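Local coordinates for glutaryl-CoA dehydrogenase (Mycobacterium smegmatis, PDB 3SF6), which belongs to the acyl-CoA dehydrogenase family of flavoproteins and binds dihydroflavine-adenine dinucleotide as a four-chain assembly, at residues A[249-252]-A[253-257]; A[275-278]-A[279-283]. All blocks are in the same frame, centred on the assembly; numbering follows the deposited sequence.

Contact 1: residues A[249-252]-A[253-257]. With SO4 (sulfate ion), chain M.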
ATOM      1  N   THR A 249     -19.954  37.233   4.826  1.00 11.53           N
ATOM      2  CA  THR A 249     -19.952  37.701   6.227  1.00 13.97           C
ATOM      3  C   THR A 249     -19.247  36.733   7.200  1.00 14.26           C
ATOM      4  O   THR A 249     -19.279  36.928   8.425  1.00 15.21           O
ATOM      5  CB  THR A 249     -21.371  37.997   6.729  1.00 15.78           C
ATOM      6  OG1 THR A 249     -22.151  36.805   6.666  1.00 19.85           O
ATOM      7  CG2 THR A 249     -22.044  39.133   5.901  1.00 20.19           C
ATOM      8  N   SER A 250     -18.603  35.707   6.667  1.00 12.66           N
ATOM      9  CA  SER A 250     -17.895  34.750   7.513  1.00 13.12           C
ATOM     10  C   SER A 250     -16.928  33.932   6.685  1.00 11.87           C
ATOM     11  O   SER A 250     -16.904  34.038   5.468  1.00 10.20           O
ATOM     12  CB  SER A 250     -18.894  33.803   8.183  1.00 15.19           C
ATOM     13  OG  SER A 250     -19.433  32.890   7.229  1.00 16.19           O
ATOM     14  N   LEU A 251     -16.154  33.084   7.361  1.00 11.48           N
ATOM     15  CA  LEU A 251     -15.258  32.133   6.690  1.00 11.35           C
ATOM     16  C   LEU A 251     -16.021  31.210   5.751  1.00 10.72           C
ATOM     17  O   LEU A 251     -15.482  30.666   4.783  1.00 10.26           O
ATOM     18  CB  LEU A 251     -14.475  31.308   7.735  1.00 12.51           C
ATOM     19  CG  LEU A 251     -13.302  30.477   7.190  1.00 14.39           C
ATOM     20  CD1 LEU A 251     -12.123  31.354   6.653  1.00 14.74           C
ATOM     21  CD2 LEU A 251     -12.832  29.498   8.287  1.00 17.19           C
ATOM     22  N   GLY A 252     -17.305  30.997   6.013  1.00 12.30           N
ATOM     23  CA  GLY A 252     -18.074  30.176   5.099  1.00 12.32           C
ATOM     24  C   GLY A 252     -18.108  30.680   3.656  1.00 11.08           C
ATOM     25  O   GLY A 252     -18.222  29.863   2.726  1.00 10.53           O
ATOM     26  N   ALA A 253     -17.968  31.994   3.435  1.00 10.71           N
ATOM     27  CA  ALA A 253     -17.960  32.525   2.044  1.00  9.80           C
ATOM     28  C   ALA A 253     -16.776  31.995   1.235  1.00  9.18           C
ATOM     29  O   ALA A 253     -17.005  31.397   0.192  1.00  7.11           O
ATOM     30  CB  ALA A 253     -18.026  34.074   2.028  1.00 10.16           C
ATOM     31  N   PRO A 254     -15.523  32.168   1.705  1.00  7.84           N
ATOM     32  CA  PRO A 254     -14.473  31.602   0.867  1.00  7.70           C
ATOM     33  C   PRO A 254     -14.545  30.079   0.762  1.00  6.92           C
ATOM     34  O   PRO A 254     -14.202  29.513  -0.281  1.00  8.67           O
ATOM     35  CB  PRO A 254     -13.171  32.052   1.565  1.00  8.44           C
ATOM     36  CG  PRO A 254     -13.589  32.462   2.952  1.00  8.11           C
ATOM     37  CD  PRO A 254     -14.955  33.034   2.758  1.00  8.92           C
ATOM     38  N   LEU A 255     -14.985  29.425   1.826  1.00  7.77           N
ATOM     39  CA  LEU A 255     -15.146  27.975   1.800  1.00  8.68           C
ATOM     40  C   LEU A 255     -16.174  27.512   0.791  1.00  8.97           C
ATOM     41  O   LEU A 255     -15.989  26.454   0.183  1.00  9.07           O
ATOM     42  CB  LEU A 255     -15.469  27.376   3.195  1.00 10.33           C
ATOM     43  CG  LEU A 255     -14.380  27.570   4.263  1.00 13.29           C
ATOM     44  CD1 LEU A 255     -14.751  26.934   5.604  1.00 15.53           C
ATOM     45  CD2 LEU A 255     -13.063  27.054   3.794  1.00 15.85           C
ATOM     46  N   ARG A 256     -17.254  28.262   0.592  1.00  8.54           N
ATOM     47  CA  ARG A 256     -18.205  27.882  -0.478  1.00  9.68           C
ATOM     48  C   ARG A 256     -17.540  27.930  -1.847  1.00  8.92           C
ATOM     49  O   ARG A 256     -17.816  27.085  -2.699  1.00  8.59           O
ATOM     50  CB  ARG A 256     -19.437  28.792  -0.494  1.00 11.61           C
ATOM     51  CG  ARG A 256     -20.551  28.478   0.505  1.00 19.34           C
ATOM     52  CD  ARG A 256     -21.777  29.464   0.284  1.00 21.49           C
ATOM     53  NE  ARG A 256     -22.202  29.518  -1.128  1.00 25.68           N
ATOM     54  CZ  ARG A 256     -23.153  30.330  -1.629  1.00 31.41           C
ATOM     55  NH1 ARG A 256     -23.785  31.207  -0.855  1.00 32.91           N
ATOM     56  NH2 ARG A 256     -23.464  30.287  -2.929  1.00 32.05           N
ATOM     57  N   CYS A 257     -16.675  28.925  -2.056  1.00  6.76           N
ATOM     58  CA  CYS A 257     -15.940  29.042  -3.321  1.00  6.75           C
ATOM     59  C   CYS A 257     -15.042  27.808  -3.476  1.00  6.04           C
ATOM     60  O   CYS A 257     -14.987  27.185  -4.551  1.00  6.41           O
ATOM     61  CB  CYS A 257     -15.072  30.288  -3.353  1.00  6.19           C
ATOM     62  SG  CYS A 257     -16.010  31.829  -3.104  1.00  7.67           S
TER
HETATM   63  S   SO4 M 411     -15.923  34.335  11.021  0.75 24.20           S
HETATM   64  O1  SO4 M 411     -17.092  34.272  11.876  0.75 25.85           O
HETATM   65  O2  SO4 M 411     -14.723  34.395  11.866  0.75 25.02           O
HETATM   66  O3  SO4 M 411     -15.997  35.535  10.244  0.75 17.18           O
HETATM   67  O4  SO4 M 411     -15.926  33.071  10.240  0.75 18.11           O
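The N-terminal cap of helix 252-286, the long first helix after strand 229-240, in the C-terminal helical part of the acyl-CoA dehydrogenase fold, joins Ser250 and Leu251 to Ala253, Pro254 and Leu255. Ser250 OG caps the first turn. It sits between its own backbone N and carbonyl carbon (chi1 72°), which turns it to accept from Gly252 N at 3.1 Å, an N-H angle of 136° showing a bent bond. The carbonyl O of Ser250 accepts a backbone bond from Ala253 N at 3.1 Å, an i to i+3 bond that precedes the i to i+4 ones. From there the i to i+4 pattern takes over: Leu255 N reaches Leu251 O, and Arg256 N meets Gly252 O at 2.8 Å.

Pro254 has no N-H to give, and its ring packs against the turn instead, CG and CD each 3.2 Å from Leu251 O. The same oxygen therefore accepts one N-H while lying against the proline ring. Around it, Leu251 CD1 meets Pro254 CG at 4.1 Å with the side chains crossing at about a right angle, while Leu251 CG lies against Leu255 CD1. At the start of the helix, Leu251 N donates a nearly straight bond (170°) of 2.9 Å to O4 of a sulfate ion, probably from the crystallisation liquor; the ion is also hydrogen-bonded to Ile201 N. Partial positive charge at the helix start probably helps hold this anion.

Ala253 and Pro254 pack on Trp194 of strand 190-197, and Ala253 also touches Phe126 of helix 106-126. Arg256 crosses to that helix, its NH2 bonded to Tyr121 OH, so the helix start touches both elements, with Leu251 on Ala160 and Met162 of a loop.

Contact 2: residues A[275-278]-A[279-283]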
ATOM      1  N   ASP A 275      -4.735  10.446 -19.255  1.00  6.11           N
ATOM      2  CA  ASP A 275      -3.679  10.701 -20.219  1.00  5.86           C
ATOM      3  C   ASP A 275      -2.488   9.780 -19.908  1.00  6.69           C
ATOM      4  O   ASP A 275      -1.902   9.173 -20.809  1.00  7.26           O
ATOM      5  CB  ASP A 275      -3.264  12.180 -20.136  1.00  7.14           C
ATOM      6  CG  ASP A 275      -2.713  12.692 -21.436  1.00 10.80           C
ATOM      7  OD1 ASP A 275      -3.451  12.474 -22.467  1.00 18.43           O
ATOM      8  OD2 ASP A 275      -1.660  13.409 -21.462  1.00  6.89           O
ATOM      9  N   CYS A 276      -2.152   9.643 -18.624  1.00  6.38           N
ATOM     10  CA  CYS A 276      -1.065   8.751 -18.246  1.00  6.38           C
ATOM     11  C   CYS A 276      -1.396   7.269 -18.508  1.00  5.54           C
ATOM     12  O   CYS A 276      -0.544   6.522 -18.981  1.00  5.40           O
ATOM     13  CB  CYS A 276      -0.711   8.940 -16.777  1.00  5.32           C
ATOM     14  SG  CYS A 276       0.007  10.556 -16.388  1.00  6.42           S
ATOM     15  N   LEU A 277      -2.601   6.855 -18.149  1.00  6.45           N
ATOM     16  CA  LEU A 277      -3.025   5.464 -18.359  1.00  5.21           C
ATOM     17  C   LEU A 277      -3.024   5.120 -19.849  1.00  6.21           C
ATOM     18  O   LEU A 277      -2.485   4.074 -20.240  1.00  6.68           O
ATOM     19  CB  LEU A 277      -4.387   5.225 -17.728  1.00  6.52           C
ATOM     20  CG  LEU A 277      -5.056   3.899 -17.978  1.00  6.73           C
ATOM     21  CD1 LEU A 277      -4.133   2.732 -17.594  1.00  7.71           C
ATOM     22  CD2 LEU A 277      -6.364   3.838 -17.170  1.00  7.15           C
ATOM     23  N   GLU A 278      -3.594   6.008 -20.679  1.00  6.22           N
ATOM     24  CA  GLU A 278      -3.614   5.796 -22.121  1.00  7.12           C
ATOM     25  C   GLU A 278      -2.191   5.687 -22.697  1.00  6.86           C
ATOM     26  O   GLU A 278      -1.933   4.867 -23.580  1.00  6.78           O
ATOM     27  CB  GLU A 278      -4.344   6.942 -22.825  1.00  9.02           C
ATOM     28  CG  GLU A 278      -5.838   6.910 -22.587  1.00 12.76           C
ATOM     29  CD  GLU A 278      -6.600   8.080 -23.244  1.00 19.27           C
ATOM     30  OE1 GLU A 278      -5.965   9.013 -23.831  1.00 19.90           O
ATOM     31  OE2 GLU A 278      -7.851   8.008 -23.175  1.00 21.05           O
ATOM     32  N   THR A 279      -1.298   6.498 -22.169  1.00  6.09           N
ATOM     33  CA  THR A 279       0.094   6.493 -22.572  1.00  5.98           C
ATOM     34  C   THR A 279       0.721   5.123 -22.243  1.00  6.01           C
ATOM     35  O   THR A 279       1.379   4.509 -23.106  1.00  6.32           O
ATOM     36  CB  THR A 279       0.868   7.664 -21.921  1.00  7.07           C
ATOM     37  OG1 THR A 279       0.364   8.922 -22.415  1.00  7.67           O
ATOM     38  CG2 THR A 279       2.365   7.535 -22.258  1.00  7.37           C
ATOM     39  N   ALA A 280       0.518   4.656 -21.025  1.00  5.19           N
ATOM     40  CA  ALA A 280       1.061   3.367 -20.577  1.00  6.20           C
ATOM     41  C   ALA A 280       0.464   2.206 -21.352  1.00  6.42           C
ATOM     42  O   ALA A 280       1.187   1.258 -21.688  1.00  6.68           O
ATOM     43  CB  ALA A 280       0.843   3.164 -19.062  1.00  5.87           C
ATOM     44  N   LEU A 281      -0.836   2.260 -21.644  1.00  6.50           N
ATOM     45  CA  LEU A 281      -1.508   1.201 -22.405  1.00  6.54           C
ATOM     46  C   LEU A 281      -0.950   1.093 -23.821  1.00  7.79           C
ATOM     47  O   LEU A 281      -0.609  -0.007 -24.305  1.00  8.45           O
ATOM     48  CB  LEU A 281      -3.020   1.376 -22.452  1.00  7.52           C
ATOM     49  CG  LEU A 281      -3.761   1.049 -21.156  1.00 10.23           C
ATOM     50  CD1 LEU A 281      -5.164   1.676 -21.153  1.00 12.15           C
ATOM     51  CD2 LEU A 281      -3.814  -0.472 -20.969  1.00 14.46           C
ATOM     52  N   ALA A 282      -0.799   2.238 -24.480  1.00  6.71           N
ATOM     53  CA  ALA A 282      -0.254   2.256 -25.837  1.00  7.04           C
ATOM     54  C   ALA A 282       1.174   1.753 -25.873  1.00  7.15           C
ATOM     55  O   ALA A 282       1.551   0.945 -26.736  1.00  8.14           O
ATOM     56  CB  ALA A 282      -0.362   3.678 -26.429  1.00  9.33           C
ATOM     57  N   TYR A 283       1.970   2.186 -24.896  1.00  6.78           N
ATOM     58  CA  TYR A 283       3.371   1.801 -24.821  1.00  7.24           C
ATOM     59  C   TYR A 283       3.485   0.308 -24.534  1.00  7.08           C
ATOM     60  O   TYR A 283       4.332  -0.395 -25.091  1.00  7.74           O
ATOM     61  CB  TYR A 283       4.091   2.572 -23.716  1.00  7.77           C
ATOM     62  CG  TYR A 283       5.609   2.515 -23.867  1.00  5.61           C
ATOM     63  CD1 TYR A 283       6.249   3.250 -24.851  1.00  9.79           C
ATOM     64  CD2 TYR A 283       6.397   1.743 -23.008  1.00  5.86           C
ATOM     65  CE1 TYR A 283       7.634   3.201 -24.995  1.00  9.80           C
ATOM     66  CE2 TYR A 283       7.748   1.700 -23.129  1.00  6.27           C
ATOM     67  CZ  TYR A 283       8.377   2.423 -24.122  1.00  7.73           C
ATOM     68  OH  TYR A 283       9.769   2.365 -24.257  1.00  9.39           O
TER
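Thr279 OG1 turns back along the helix to Asp275 O, a 2.8 Å hydrogen bond in which the hydroxyl is the donor. The first torsion of Thr279 (chi1 -65°) sets OG1 beside its own backbone N and opposite the carbonyl carbon, within reach of the preceding turn. Thr279 N donates to the same oxygen at 3.1 Å. The two donors approach from opposite faces of the carbonyl plane, each tilted 30° from it, so one acceptor is gripped twice.

Elsewhere on this turn, Leu277 CD1 meets Leu281 CD1 at 3.9 Å, and Leu281 CG lies 3.4 Å from Leu277 O. That carbonyl also accepts Leu281 N at 2.8 Å, as the i to i+4 spacing of the helix places the two leucines side by side. Their side chains cross obliquely, Leu277 CG being anti to its backbone N and Leu281 CG beside its own. The regular bonds Ala280 N to Cys276 O and Ala282 N to Glu278 O complete the helical path.

Farther out, the Asp275 carboxylate is held by a salt bridge from OD1 to Lys50 NZ and a hydrogen bond between OD2 and His371 NE2. Leu277 packs on Met307 and Tyr311 of helix 298-327, and Leu281 on Leu304 of that helix and on Leu396 of a second subunit. Cys276 and Thr279 face helices 332-357 and 368-380, placing this part of helix 252-286 within the C-terminal helical bundle and beside a subunit interface.

Overall arrangement
Contacts 1 and 2 lie on one element, helix 252-286, with centres about 40 Å apart and on opposite sides of the chain's centre. Contact 1 is partly buried at the helix start, where the N-H groups of Leu251 and Gly252 bond to a sulfate ion probably from the crystallisation liquor and to a serine hydroxyl, and its packing partners include loops, a strand and helix 106-126. Contact 2 is a mostly buried turn near the C-terminal end of the helix: its backbone bonds are regular, a hydroxyl adds a second bond to one carbonyl, and its neighbours are mostly helices, with another subunit close by. The single helix thus spans from the middle-domain side to the bundle.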